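Side-chain contacts in LacI family transcription regulator (Bifidobacterium animalis subsp. lactis, PDB 4O5A), which probably binds operator DNA and regulates transcription in response to a small-molecule effector: residues Leu147-Pro152 with Ser166-Leu171; Ser119-Trp124 with Leu133-Leu138; Met315-Leu318 with Asp323-Asn326; Leu157-Ser162 with Arg309-Leu314; Ser173-Ala178 with Leu203-Ile208. All coordinates share one frame; numbering follows the deposited sequence.

Contact 1: Leu147-Pro152 with Ser166-Leu171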
# COMPACT_ATOMS: atom_id res chain seq x y z
N LEU A 147 -24.87 0.43 -16.81
CA LEU A 147 -24.07 -0.13 -17.90
C LEU A 147 -24.11 -1.66 -17.86
O LEU A 147 -24.35 -2.30 -18.88
CB LEU A 147 -22.62 0.37 -17.82
CG LEU A 147 -21.61 -0.19 -18.82
CD1 LEU A 147 -22.03 0.11 -20.25
CD2 LEU A 147 -20.21 0.35 -18.56
N MSE A 148 -23.90 -2.23 -16.68
CA MSE A 148 -23.88 -3.68 -16.54
C MSE A 148 -25.26 -4.28 -16.80
O MSE A 148 -25.37 -5.34 -17.43
CB MSE A 148 -23.38 -4.12 -15.16
CG MSE A 148 -21.95 -3.74 -14.81
SE MSE A 148 -20.71 -3.77 -16.31
CE MSE A 148 -20.91 -5.60 -16.92
N LYS A 149 -26.30 -3.62 -16.33
CA LYS A 149 -27.65 -4.15 -16.47
C LYS A 149 -28.08 -4.15 -17.93
O LYS A 149 -28.83 -5.03 -18.36
CB LYS A 149 -28.64 -3.36 -15.60
CG LYS A 149 -28.38 -3.53 -14.10
CD LYS A 149 -29.66 -3.80 -13.33
CE LYS A 149 -30.30 -2.52 -12.79
NZ LYS A 149 -31.52 -2.81 -11.98
N ASN A 150 -27.60 -3.17 -18.69
CA ASN A 150 -27.88 -3.10 -20.12
C ASN A 150 -26.97 -4.04 -20.92
O ASN A 150 -27.14 -4.19 -22.13
CB ASN A 150 -27.75 -1.66 -20.62
CG ASN A 150 -28.70 -0.70 -19.92
OD1 ASN A 150 -29.61 -1.12 -19.21
ND2 ASN A 150 -28.49 0.60 -20.12
N ASN A 151 -26.01 -4.66 -20.24
CA ASN A 151 -25.11 -5.63 -20.85
C ASN A 151 -24.98 -6.91 -20.02
O ASN A 151 -23.92 -7.17 -19.45
CB ASN A 151 -23.72 -5.01 -21.08
CG ASN A 151 -23.71 -3.98 -22.19
OD1 ASN A 151 -23.62 -4.33 -23.37
ND2 ASN A 151 -23.82 -2.71 -21.83
N PRO A 152 -26.05 -7.73 -19.96
CA PRO A 152 -25.98 -8.91 -19.09
C PRO A 152 -25.17 -10.06 -19.69
O PRO A 152 -24.92 -11.04 -19.00
CB PRO A 152 -27.45 -9.32 -18.94
CG PRO A 152 -28.09 -8.86 -20.20
CD PRO A 152 -27.35 -7.61 -20.63
N SER A 166 -28.10 -3.03 -6.78
CA SER A 166 -29.35 -3.19 -7.53
C SER A 166 -29.45 -4.50 -8.31
O SER A 166 -29.66 -4.50 -9.52
CB SER A 166 -29.57 -2.00 -8.47
OG SER A 166 -30.77 -2.15 -9.20
N GLY A 167 -29.29 -5.62 -7.61
CA GLY A 167 -29.52 -6.92 -8.21
C GLY A 167 -28.31 -7.58 -8.85
O GLY A 167 -28.36 -8.77 -9.14
N LEU A 168 -27.24 -6.81 -9.07
CA LEU A 168 -26.01 -7.37 -9.63
C LEU A 168 -25.35 -8.30 -8.62
O LEU A 168 -25.49 -8.11 -7.41
CB LEU A 168 -25.02 -6.25 -9.99
CG LEU A 168 -25.40 -5.35 -11.17
CD1 LEU A 168 -24.33 -4.31 -11.43
CD2 LEU A 168 -25.63 -6.19 -12.40
N PRO A 169 -24.64 -9.33 -9.11
CA PRO A 169 -23.92 -10.22 -8.19
C PRO A 169 -23.01 -9.43 -7.28
O PRO A 169 -22.19 -8.64 -7.77
CB PRO A 169 -23.08 -11.09 -9.14
CG PRO A 169 -23.92 -11.17 -10.39
CD PRO A 169 -24.56 -9.79 -10.51
N THR A 170 -23.14 -9.62 -5.97
CA THR A 170 -22.41 -8.79 -5.03
C THR A 170 -21.69 -9.62 -3.98
O THR A 170 -22.27 -10.56 -3.42
CB THR A 170 -23.38 -7.82 -4.31
OG1 THR A 170 -24.18 -7.14 -5.29
CG2 THR A 170 -22.62 -6.81 -3.45
N LEU A 171 -20.44 -9.27 -3.71
CA LEU A 171 -19.75 -9.77 -2.52
C LEU A 171 -19.97 -8.69 -1.46
O LEU A 171 -19.41 -7.59 -1.57
CB LEU A 171 -18.26 -9.99 -2.82
CG LEU A 171 -17.38 -10.52 -1.69
CD1 LEU A 171 -17.94 -11.81 -1.11
CD2 LEU A 171 -15.95 -10.70 -2.20
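The two backbones come nearest at K149 and L168, whose CA atoms lie 7.7 Å apart. On one side helix 143-149 runs out into a loop, in which N151 N bonds to M148 O and N151 ND2 reaches back to L147 O at 3.0 Å with an N-H...O angle of 167°. On the other side is a loop that runs through G167 into strand 170-172; at the backbone angles of G167 a side chain would collide with the carbonyl O of S166. L168 reaches over to the helix with both methyls. Its CD1 packs on M148 CB at 3.9 Å, the two side chains crossing at about a right angle, while CD2 lies 4.2 Å from K149 CG. These are pieces of a Rossmann-like sheet: helix 143-149 leads into strand 156-160, and the loop carrying L168 returns the chain to strand 170-172, parallel to 156-160 and next to it. With an alanine in place of L168 both methyls would be missing, which is likely to open a gap beside buried M148 and C156. The exposed side is polar. K149 bends at chi2 (-134°) and chi3, bringing NZ to S166 OG for a 3.0 Å hydrogen bond; S166 holds OG opposite its own N across CA-CB (chi1 -180°), which swings the hydroxyl to meet the lysine. Farther along the loop, T170 OG1 hydrogen-bonds L168 O at 2.7 Å from above the carbonyl plane.

Contact 2: Ser119-Trp124 with Leu133-Leu138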
# COMPACT_ATOMS: atom_id res chain seq x y z
N SER A 119 -16.07 4.56 -20.09
CA SER A 119 -15.58 4.43 -21.46
C SER A 119 -14.72 3.17 -21.65
O SER A 119 -14.86 2.46 -22.64
CB SER A 119 -14.82 5.68 -21.88
OG SER A 119 -14.34 5.56 -23.20
N ILE A 120 -13.82 2.90 -20.71
CA ILE A 120 -12.99 1.71 -20.79
C ILE A 120 -13.83 0.44 -20.72
O ILE A 120 -13.63 -0.51 -21.48
CB ILE A 120 -11.91 1.71 -19.69
CG1 ILE A 120 -10.94 2.87 -19.90
CG2 ILE A 120 -11.17 0.37 -19.66
CD1 ILE A 120 -10.04 3.17 -18.71
N LEU A 121 -14.80 0.43 -19.80
CA LEU A 121 -15.67 -0.71 -19.60
C LEU A 121 -16.50 -0.97 -20.85
O LEU A 121 -16.69 -2.12 -21.25
CB LEU A 121 -16.59 -0.47 -18.41
CG LEU A 121 -15.94 -0.42 -17.03
CD1 LEU A 121 -16.98 -0.16 -15.95
CD2 LEU A 121 -15.15 -1.69 -16.75
N GLU A 122 -16.97 0.10 -21.48
CA GLU A 122 -17.76 -0.03 -22.70
C GLU A 122 -16.92 -0.65 -23.81
O GLU A 122 -17.42 -1.44 -24.61
CB GLU A 122 -18.34 1.32 -23.12
CG GLU A 122 -19.45 1.81 -22.20
CD GLU A 122 -19.87 3.25 -22.46
OE1 GLU A 122 -19.05 4.03 -22.98
OE2 GLU A 122 -21.04 3.59 -22.15
N ASP A 123 -15.63 -0.32 -23.84
CA ASP A 123 -14.73 -0.86 -24.85
C ASP A 123 -14.53 -2.35 -24.62
O ASP A 123 -14.58 -3.14 -25.57
CB ASP A 123 -13.39 -0.12 -24.82
CG ASP A 123 -12.35 -0.76 -25.71
OD1 ASP A 123 -12.45 -0.62 -26.95
OD2 ASP A 123 -11.42 -1.41 -25.17
N TRP A 124 -14.32 -2.73 -23.36
CA TRP A 124 -14.11 -4.12 -23.00
C TRP A 124 -15.33 -4.96 -23.35
O TRP A 124 -15.21 -6.07 -23.85
CB TRP A 124 -13.80 -4.23 -21.51
CG TRP A 124 -12.36 -3.97 -21.20
CD1 TRP A 124 -11.34 -3.81 -22.10
CD2 TRP A 124 -11.77 -3.83 -19.90
NE1 TRP A 124 -10.15 -3.59 -21.44
CE2 TRP A 124 -10.39 -3.60 -20.09
CE3 TRP A 124 -12.28 -3.89 -18.60
CZ2 TRP A 124 -9.52 -3.42 -19.01
CZ3 TRP A 124 -11.41 -3.71 -17.54
CH2 TRP A 124 -10.04 -3.48 -17.75
N LEU A 133 -15.96 -8.60 -15.34
CA LEU A 133 -15.50 -7.30 -14.83
C LEU A 133 -15.69 -7.25 -13.32
O LEU A 133 -16.70 -7.72 -12.79
CB LEU A 133 -16.34 -6.18 -15.43
CG LEU A 133 -16.37 -6.09 -16.95
CD1 LEU A 133 -17.32 -5.00 -17.39
CD2 LEU A 133 -14.97 -5.79 -17.41
N LEU A 134 -14.72 -6.67 -12.63
CA LEU A 134 -14.80 -6.49 -11.20
C LEU A 134 -15.11 -5.01 -10.95
O LEU A 134 -14.40 -4.14 -11.45
CB LEU A 134 -13.45 -6.87 -10.57
CG LEU A 134 -13.29 -6.69 -9.07
CD1 LEU A 134 -14.31 -7.55 -8.34
CD2 LEU A 134 -11.88 -7.06 -8.65
N LEU A 135 -16.18 -4.73 -10.20
CA LEU A 135 -16.57 -3.36 -9.89
C LEU A 135 -16.30 -3.01 -8.44
O LEU A 135 -16.87 -3.61 -7.52
CB LEU A 135 -18.06 -3.15 -10.17
CG LEU A 135 -18.56 -3.56 -11.55
CD1 LEU A 135 -20.07 -3.36 -11.66
CD2 LEU A 135 -17.84 -2.78 -12.64
N LEU A 136 -15.44 -2.02 -8.22
CA LEU A 136 -15.12 -1.58 -6.86
C LEU A 136 -15.64 -0.17 -6.61
O LEU A 136 -15.93 0.58 -7.55
CB LEU A 136 -13.62 -1.62 -6.60
CG LEU A 136 -12.87 -2.92 -6.91
CD1 LEU A 136 -11.38 -2.73 -6.67
CD2 LEU A 136 -13.40 -4.10 -6.09
N ASN A 137 -15.76 0.18 -5.33
CA ASN A 137 -16.07 1.54 -4.92
C ASN A 137 -17.36 2.07 -5.53
O ASN A 137 -17.38 3.12 -6.16
CB ASN A 137 -14.90 2.48 -5.24
CG ASN A 137 -13.63 2.06 -4.55
OD1 ASN A 137 -13.66 1.60 -3.41
ND2 ASN A 137 -12.51 2.21 -5.24
N LEU A 138 -18.43 1.31 -5.34
CA LEU A 138 -19.74 1.69 -5.84
C LEU A 138 -20.20 2.96 -5.13
O LEU A 138 -20.12 3.07 -3.91
CB LEU A 138 -20.75 0.56 -5.63
CG LEU A 138 -20.69 -0.62 -6.61
CD1 LEU A 138 -20.94 -0.14 -8.03
CD2 LEU A 138 -19.36 -1.39 -6.55
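W124 and L133 make the tight end of this contact: W124 CE3 lies 3.5 Å from L133 CD2, and CZ3 is the next ring atom along. The methyl approaches the indole obliquely. One face of the same ring is covered within the helix by I120 CG2, which sits 4.0 Å above the plane and over its centre. L133 uses its other methyl for L121, CD1 to L121 CD2 at 4.0 Å; with CG opposite its carbonyl carbon (chi1 -57°), L133 spreads its two branches between the leucine and the indole. Helix 116-127 is the helical link of a beta-alpha-beta crossover, carrying the chain from edge strand 105-111 past strand 70-76 to strand 132-135. The short helix and strand segments run nearly antiparallel, at 157°, with 11.2 Å between their axes. Toward the C-terminal end of the strand the fit is looser: L121 CD1 comes no nearer to L135 CD2 than 4.3 Å. All four residues are buried, and V74 adds to the apolar cover of L121 and W124. Buried I120, besides covering the indole, packs on E100 of the second subunit. The solvent side of the helix is marked by E122, which is exposed and points away from the strand.

Contact 3: Met315-Leu318 with Asp323-Asn326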
# COMPACT_ATOMS: atom_id res chain seq x y z
N MSE A 315 -16.50 -14.78 -9.70
CA MSE A 315 -16.53 -14.36 -11.09
C MSE A 315 -16.29 -15.56 -11.99
O MSE A 315 -16.90 -15.65 -13.05
CB MSE A 315 -15.51 -13.25 -11.38
CG MSE A 315 -15.94 -11.91 -10.80
SE MSE A 315 -14.71 -10.48 -11.22
CE MSE A 315 -13.20 -11.02 -10.13
N LEU A 316 -15.42 -16.47 -11.58
CA LEU A 316 -15.20 -17.69 -12.36
C LEU A 316 -16.46 -18.56 -12.45
O LEU A 316 -16.73 -19.17 -13.48
CB LEU A 316 -14.04 -18.50 -11.76
CG LEU A 316 -12.69 -17.87 -12.10
CD1 LEU A 316 -11.57 -18.45 -11.23
CD2 LEU A 316 -12.40 -18.06 -13.57
N LYS A 317 -17.23 -18.60 -11.37
CA LYS A 317 -18.52 -19.29 -11.40
C LYS A 317 -19.46 -18.66 -12.43
O LYS A 317 -20.08 -19.36 -13.20
CB LYS A 317 -19.19 -19.28 -10.03
CG LYS A 317 -18.59 -20.23 -9.00
CD LYS A 317 -19.50 -20.31 -7.79
CE LYS A 317 -18.77 -20.78 -6.54
NZ LYS A 317 -18.47 -22.25 -6.55
N LEU A 318 -19.55 -17.33 -12.41
CA LEU A 318 -20.39 -16.62 -13.39
C LEU A 318 -19.94 -16.95 -14.81
O LEU A 318 -20.76 -17.24 -15.69
CB LEU A 318 -20.31 -15.11 -13.15
CG LEU A 318 -20.95 -14.55 -11.87
CD1 LEU A 318 -20.61 -13.07 -11.71
CD2 LEU A 318 -22.46 -14.74 -11.89
N ASP A 323 -25.21 -20.31 -11.56
CA ASP A 323 -25.94 -19.24 -10.90
C ASP A 323 -25.30 -18.90 -9.57
O ASP A 323 -24.86 -19.79 -8.83
CB ASP A 323 -27.42 -19.58 -10.74
CG ASP A 323 -28.24 -19.19 -11.96
OD1 ASP A 323 -27.83 -18.24 -12.67
OD2 ASP A 323 -29.28 -19.82 -12.21
N VAL A 324 -25.22 -17.61 -9.28
CA VAL A 324 -24.46 -17.11 -8.15
C VAL A 324 -25.31 -16.20 -7.28
O VAL A 324 -25.65 -15.08 -7.67
CB VAL A 324 -23.20 -16.34 -8.64
CG1 VAL A 324 -22.60 -15.51 -7.52
CG2 VAL A 324 -22.18 -17.32 -9.18
N GLU A 325 -25.66 -16.70 -6.09
CA GLU A 325 -26.36 -15.87 -5.12
C GLU A 325 -25.35 -14.95 -4.46
O GLU A 325 -24.16 -15.28 -4.42
CB GLU A 325 -27.08 -16.75 -4.09
CG GLU A 325 -28.28 -17.50 -4.65
CD GLU A 325 -29.39 -17.69 -3.63
OE1 GLU A 325 -29.08 -17.93 -2.44
OE2 GLU A 325 -30.58 -17.59 -4.02
N ASN A 326 -25.80 -13.80 -3.96
CA ASN A 326 -24.90 -12.88 -3.26
C ASN A 326 -24.22 -13.56 -2.08
O ASN A 326 -24.79 -14.45 -1.44
CB ASN A 326 -25.63 -11.62 -2.79
CG ASN A 326 -26.06 -10.73 -3.93
OD1 ASN A 326 -25.62 -10.92 -5.07
ND2 ASN A 326 -26.93 -9.76 -3.64
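V324 meets K317 and L318 through aliphatic carbon alone; no ring, amide or carboxylate lays a face or an edge against the other segment here. Of the flat groups in the loop, the carboxamide of N326 is used elsewhere, its OD1 accepting from the backbone N of T170. V324, whose CB is directed at the helix, carries the contact with its isopropyl group. L318 crosses it at about a right angle and touches with one branch: CD2 is 3.7 Å from V324 CB and 3.8 Å from V324 CG2. K317 comes in with the root of its chain, CB against V324 CG2 at 3.7 Å, so that this one methyl is shared by two consecutive helix residues. The valine torsion explains the choice: CG1 stands opposite the backbone N (chi1 165°), which sends CG2 to the helix side. A turn further back, L314 O lies 4.1 Å from V324 CG2. Beyond CB the lysine leaves the valine for the exposed surface, touching E322. L318 has other neighbours too, in P155 and P169. Only 137 Å² is buried, no hydrogen bond joins the segments, and D323 is poorly ordered, all in keeping with a surface turn. The backbones are closest at L318 and D323, with CA atoms 6.6 Å apart. This is the helix-to-strand connection of an alpha/beta sandwich: helix 304-320 turns back through the loop into strand 327-328, the outermost strand of the parallel sheet within this chain, and V324 packs the loop against the helix it has just left.

Contact 4: Leu157-Ser162 with Arg309-Leu314. With SO4 (sulfate ion), chain E.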
# COMPACT_ATOMS: atom_id res chain seq x y z
N LEU A 157 -19.12 -8.61 -11.06
CA LEU A 157 -19.28 -8.76 -9.62
C LEU A 157 -18.92 -7.45 -8.96
O LEU A 157 -17.88 -6.85 -9.27
CB LEU A 157 -18.36 -9.86 -9.09
CG LEU A 157 -18.37 -10.06 -7.58
CD1 LEU A 157 -19.60 -10.83 -7.16
CD2 LEU A 157 -17.10 -10.78 -7.14
N ALA A 158 -19.78 -7.00 -8.05
CA ALA A 158 -19.51 -5.78 -7.31
C ALA A 158 -19.08 -6.09 -5.88
O ALA A 158 -19.60 -7.02 -5.25
CB ALA A 158 -20.72 -4.87 -7.32
N LEU A 159 -18.13 -5.32 -5.36
CA LEU A 159 -17.79 -5.41 -3.94
C LEU A 159 -18.35 -4.19 -3.24
O LEU A 159 -17.76 -3.10 -3.28
CB LEU A 159 -16.27 -5.50 -3.75
CG LEU A 159 -15.65 -6.91 -3.74
CD1 LEU A 159 -16.03 -7.71 -4.99
CD2 LEU A 159 -14.14 -6.83 -3.60
N ALA A 160 -19.50 -4.36 -2.60
CA ALA A 160 -20.20 -3.24 -1.98
C ALA A 160 -21.26 -3.72 -1.00
O ALA A 160 -21.46 -4.92 -0.85
CB ALA A 160 -20.85 -2.39 -3.05
N ASP A 161 -21.93 -2.78 -0.34
CA ASP A 161 -23.13 -3.10 0.40
C ASP A 161 -24.19 -3.43 -0.64
O ASP A 161 -24.24 -2.79 -1.70
CB ASP A 161 -23.58 -1.91 1.25
CG ASP A 161 -24.62 -2.29 2.30
OD1 ASP A 161 -25.84 -2.19 2.01
OD2 ASP A 161 -24.23 -2.69 3.42
N SER A 162 -25.04 -4.42 -0.36
CA SER A 162 -26.06 -4.87 -1.31
C SER A 162 -27.03 -3.76 -1.73
O SER A 162 -27.62 -3.81 -2.81
CB SER A 162 -26.84 -6.04 -0.72
OG SER A 162 -27.45 -5.66 0.50
N ARG A 309 -9.91 -13.48 -2.87
CA ARG A 309 -9.97 -14.85 -3.33
C ARG A 309 -11.41 -15.25 -3.63
O ARG A 309 -11.70 -15.85 -4.67
CB ARG A 309 -9.36 -15.76 -2.27
CG ARG A 309 -9.25 -17.19 -2.67
CD ARG A 309 -8.40 -17.97 -1.67
NE ARG A 309 -8.54 -19.39 -1.92
CZ ARG A 309 -7.93 -20.04 -2.90
NH1 ARG A 309 -7.13 -19.39 -3.74
NH2 ARG A 309 -8.13 -21.33 -3.05
N LEU A 310 -12.33 -14.88 -2.74
CA LEU A 310 -13.73 -15.19 -2.95
C LEU A 310 -14.28 -14.48 -4.19
O LEU A 310 -15.06 -15.05 -4.94
CB LEU A 310 -14.55 -14.79 -1.72
CG LEU A 310 -15.94 -15.39 -1.64
CD1 LEU A 310 -15.90 -16.90 -1.93
CD2 LEU A 310 -16.51 -15.13 -0.27
N ALA A 311 -13.84 -13.24 -4.41
CA ALA A 311 -14.31 -12.46 -5.55
C ALA A 311 -13.93 -13.13 -6.87
O ALA A 311 -14.74 -13.21 -7.80
CB ALA A 311 -13.75 -11.05 -5.51
N ALA A 312 -12.70 -13.61 -6.95
CA ALA A 312 -12.23 -14.30 -8.15
C ALA A 312 -13.01 -15.60 -8.35
O ALA A 312 -13.45 -15.92 -9.47
CB ALA A 312 -10.74 -14.56 -8.05
N GLN A 313 -13.21 -16.35 -7.28
CA GLN A 313 -13.96 -17.60 -7.39
C GLN A 313 -15.38 -17.34 -7.88
O GLN A 313 -15.90 -18.10 -8.68
CB GLN A 313 -13.98 -18.34 -6.04
CG GLN A 313 -12.60 -18.81 -5.61
CD GLN A 313 -12.57 -19.38 -4.21
OE1 GLN A 313 -13.25 -18.88 -3.32
NE2 GLN A 313 -11.78 -20.43 -4.02
N LEU A 314 -15.99 -16.27 -7.39
CA LEU A 314 -17.37 -15.97 -7.76
C LEU A 314 -17.46 -15.56 -9.23
O LEU A 314 -18.40 -15.94 -9.93
CB LEU A 314 -17.94 -14.86 -6.87
CG LEU A 314 -18.18 -15.28 -5.42
CD1 LEU A 314 -18.65 -14.09 -4.60
CD2 LEU A 314 -19.18 -16.43 -5.34
S SO4 E . -10.98 -21.89 -0.47
O1 SO4 E . -11.46 -22.37 0.82
O2 SO4 E . -11.94 -22.24 -1.52
O3 SO4 E . -10.77 -20.45 -0.42
O4 SO4 E . -9.71 -22.54 -0.77
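L157 and A311 mark the closest approach, 7.4 Å from CA to CA, of strand 157-160 and helix 309-314, whose short axes pass 9.5 Å apart and run nearly antiparallel at 154°. L157 CD2 does most of the touching: it lies 3.5 Å from A311 O and 3.7 Å from A311 CB, and also reaches L314 CB. Its CG is opposite the backbone N (chi1 176°), which carries this methyl out to the helix. L159 CD1 meets A311 CB from the next strand position facing the helix, more loosely at 4.1 Å. Away from the strand, R309 and Q313, one helical turn apart, hold a sulfate. The ion sits at the guanidinium edge, R309 NE bonding to its O3 at 2.9 Å and NH2 to O4 at 3.0 Å with an N-H...O angle of 165°; Q313 NE2 gives to O2 at 3.1 Å. R309 NH2 also bridges to E101, and NH1 bonds to S97 OG. With a leucine in place of R309, E101 would probably lose this charge partner and the sulfate most of its grip. Between these segments no hydrogen bond forms and the side chains meet through apolar carbon, while the other side of the helix offers N-H groups that suit an anion, here probably one from the crystallisation liquor.

Contact 5: Ser173-Ala178 with Leu203-Ile208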
# COMPACT_ATOMS: atom_id res chain seq x y z
N SER A 173 -20.23 -6.37 1.82
CA SER A 173 -19.60 -5.91 3.05
C SER A 173 -20.68 -5.67 4.09
O SER A 173 -21.87 -5.59 3.76
CB SER A 173 -18.85 -4.61 2.80
OG SER A 173 -19.75 -3.58 2.42
N ASP A 174 -20.31 -5.56 5.36
CA ASP A 174 -21.30 -5.26 6.37
C ASP A 174 -20.80 -4.16 7.29
O ASP A 174 -20.45 -4.42 8.44
CB ASP A 174 -21.69 -6.50 7.18
CG ASP A 174 -23.04 -6.36 7.88
OD1 ASP A 174 -23.51 -5.22 8.12
OD2 ASP A 174 -23.63 -7.41 8.22
N ASP A 175 -20.78 -2.94 6.79
CA ASP A 175 -20.31 -1.82 7.60
C ASP A 175 -21.17 -1.58 8.84
O ASP A 175 -20.65 -1.14 9.86
CB ASP A 175 -20.20 -0.54 6.77
CG ASP A 175 -19.00 -0.54 5.83
OD1 ASP A 175 -18.11 -1.41 6.01
OD2 ASP A 175 -18.94 0.31 4.93
N ALA A 176 -22.47 -1.82 8.76
CA ALA A 176 -23.33 -1.63 9.94
C ALA A 176 -22.94 -2.58 11.07
O ALA A 176 -22.91 -2.18 12.24
CB ALA A 176 -24.79 -1.81 9.57
N ALA A 177 -22.67 -3.84 10.73
CA ALA A 177 -22.18 -4.82 11.71
C ALA A 177 -20.88 -4.36 12.35
O ALA A 177 -20.73 -4.35 13.57
CB ALA A 177 -22.00 -6.20 11.06
N ALA A 178 -19.90 -4.02 11.51
CA ALA A 178 -18.62 -3.53 12.00
C ALA A 178 -18.78 -2.32 12.92
O ALA A 178 -18.08 -2.19 13.93
CB ALA A 178 -17.72 -3.19 10.82
N LEU A 203 -18.56 9.18 -0.70
CA LEU A 203 -18.40 7.73 -0.71
C LEU A 203 -19.75 7.02 -0.58
O LEU A 203 -20.60 7.44 0.20
CB LEU A 203 -17.48 7.28 0.42
CG LEU A 203 -16.07 7.87 0.35
CD1 LEU A 203 -15.22 7.29 1.46
CD2 LEU A 203 -15.46 7.60 -1.00
N GLY A 204 -19.93 5.95 -1.35
CA GLY A 204 -21.16 5.19 -1.31
C GLY A 204 -21.45 4.58 0.05
O GLY A 204 -22.60 4.29 0.37
N HIS A 205 -20.41 4.36 0.85
CA HIS A 205 -20.61 3.78 2.18
C HIS A 205 -20.82 4.82 3.28
O HIS A 205 -21.00 4.48 4.45
CB HIS A 205 -19.49 2.79 2.56
CG HIS A 205 -18.14 3.41 2.72
ND1 HIS A 205 -17.91 4.52 3.52
CD2 HIS A 205 -16.94 3.07 2.21
CE1 HIS A 205 -16.62 4.83 3.47
NE2 HIS A 205 -16.01 3.96 2.68
N SER A 206 -20.78 6.10 2.90
CA SER A 206 -20.87 7.18 3.87
C SER A 206 -22.21 7.17 4.63
O SER A 206 -22.23 7.31 5.85
CB SER A 206 -20.67 8.53 3.19
OG SER A 206 -21.00 9.58 4.07
N TYR A 207 -23.30 6.97 3.91
CA TYR A 207 -24.62 7.02 4.52
C TYR A 207 -24.99 5.77 5.30
O TYR A 207 -25.77 5.83 6.26
CB TYR A 207 -25.67 7.35 3.47
CG TYR A 207 -25.47 8.72 2.87
CD1 TYR A 207 -24.83 9.72 3.60
CD2 TYR A 207 -25.89 9.02 1.59
CE1 TYR A 207 -24.63 10.97 3.07
CE2 TYR A 207 -25.70 10.27 1.05
CZ TYR A 207 -25.07 11.24 1.80
OH TYR A 207 -24.86 12.50 1.29
N ILE A 208 -24.43 4.63 4.90
CA ILE A 208 -24.62 3.38 5.62
C ILE A 208 -23.94 3.48 6.98
O ILE A 208 -24.52 3.14 8.02
CB ILE A 208 -23.98 2.18 4.87
CG1 ILE A 208 -24.67 1.96 3.52
CG2 ILE A 208 -24.01 0.93 5.74
CD1 ILE A 208 -26.12 1.55 3.62
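The N-terminal ends of two helices, 175-188 and 206-219, meet here, close to where the chain leaves the first parallel sheet for the second subdomain; in LacI relatives the effector cleft lies between these two lobes. D175 and H205 make the closest touch. D175 OD2 is 3.5 Å from H205 CB and 3.9 Å from H205 CG, arriving obliquely, with carboxylate and imidazole planes 79° apart. The two are not bonded: OD2 stays 4.6 Å from H205 ND1 and makes its salt bridge with R209 NE, one residue beyond I208. H205 has its CG set between backbone N and carbonyl carbon (chi1 66°), which folds the ring back within its own turn, where L203 CB lies 4.0 Å above one face. That turn is type I, closed by S206 N to L203 O. I208 gives the apolar part of the contact, CG2 lying 4.2 Å from D175 CB and coming near the backbone N of A176. The helix start at D175 is capped: D174 is the N-cap residue, and its OD1 accepts from A177 N at 3.1 Å, the N-H coming from above the carboxylate plane, 62° out of it.

Overall arrangement
Contact 2 comes first along the chain and closes the short connection from helix 116-127 to strand 132-135. Contact 1 follows, opening after contact 2 has closed and folding the loop before strand 170-172 onto helix 143-149. Contact 4 starts inside contact 1, on strand 156-160, so the two cross; 146 residues lie between its two segments, the second on helix 304-320, reached after the chain has visited the second sheet and come back. Contact 5 is nested inside that long loop, at the passage into the second lobe. Contact 3 closes last, on the same helix as contact 4. Contacts 1 to 4 gather round the first sheet, with contacts 3 and 4 centred about 9 Å apart.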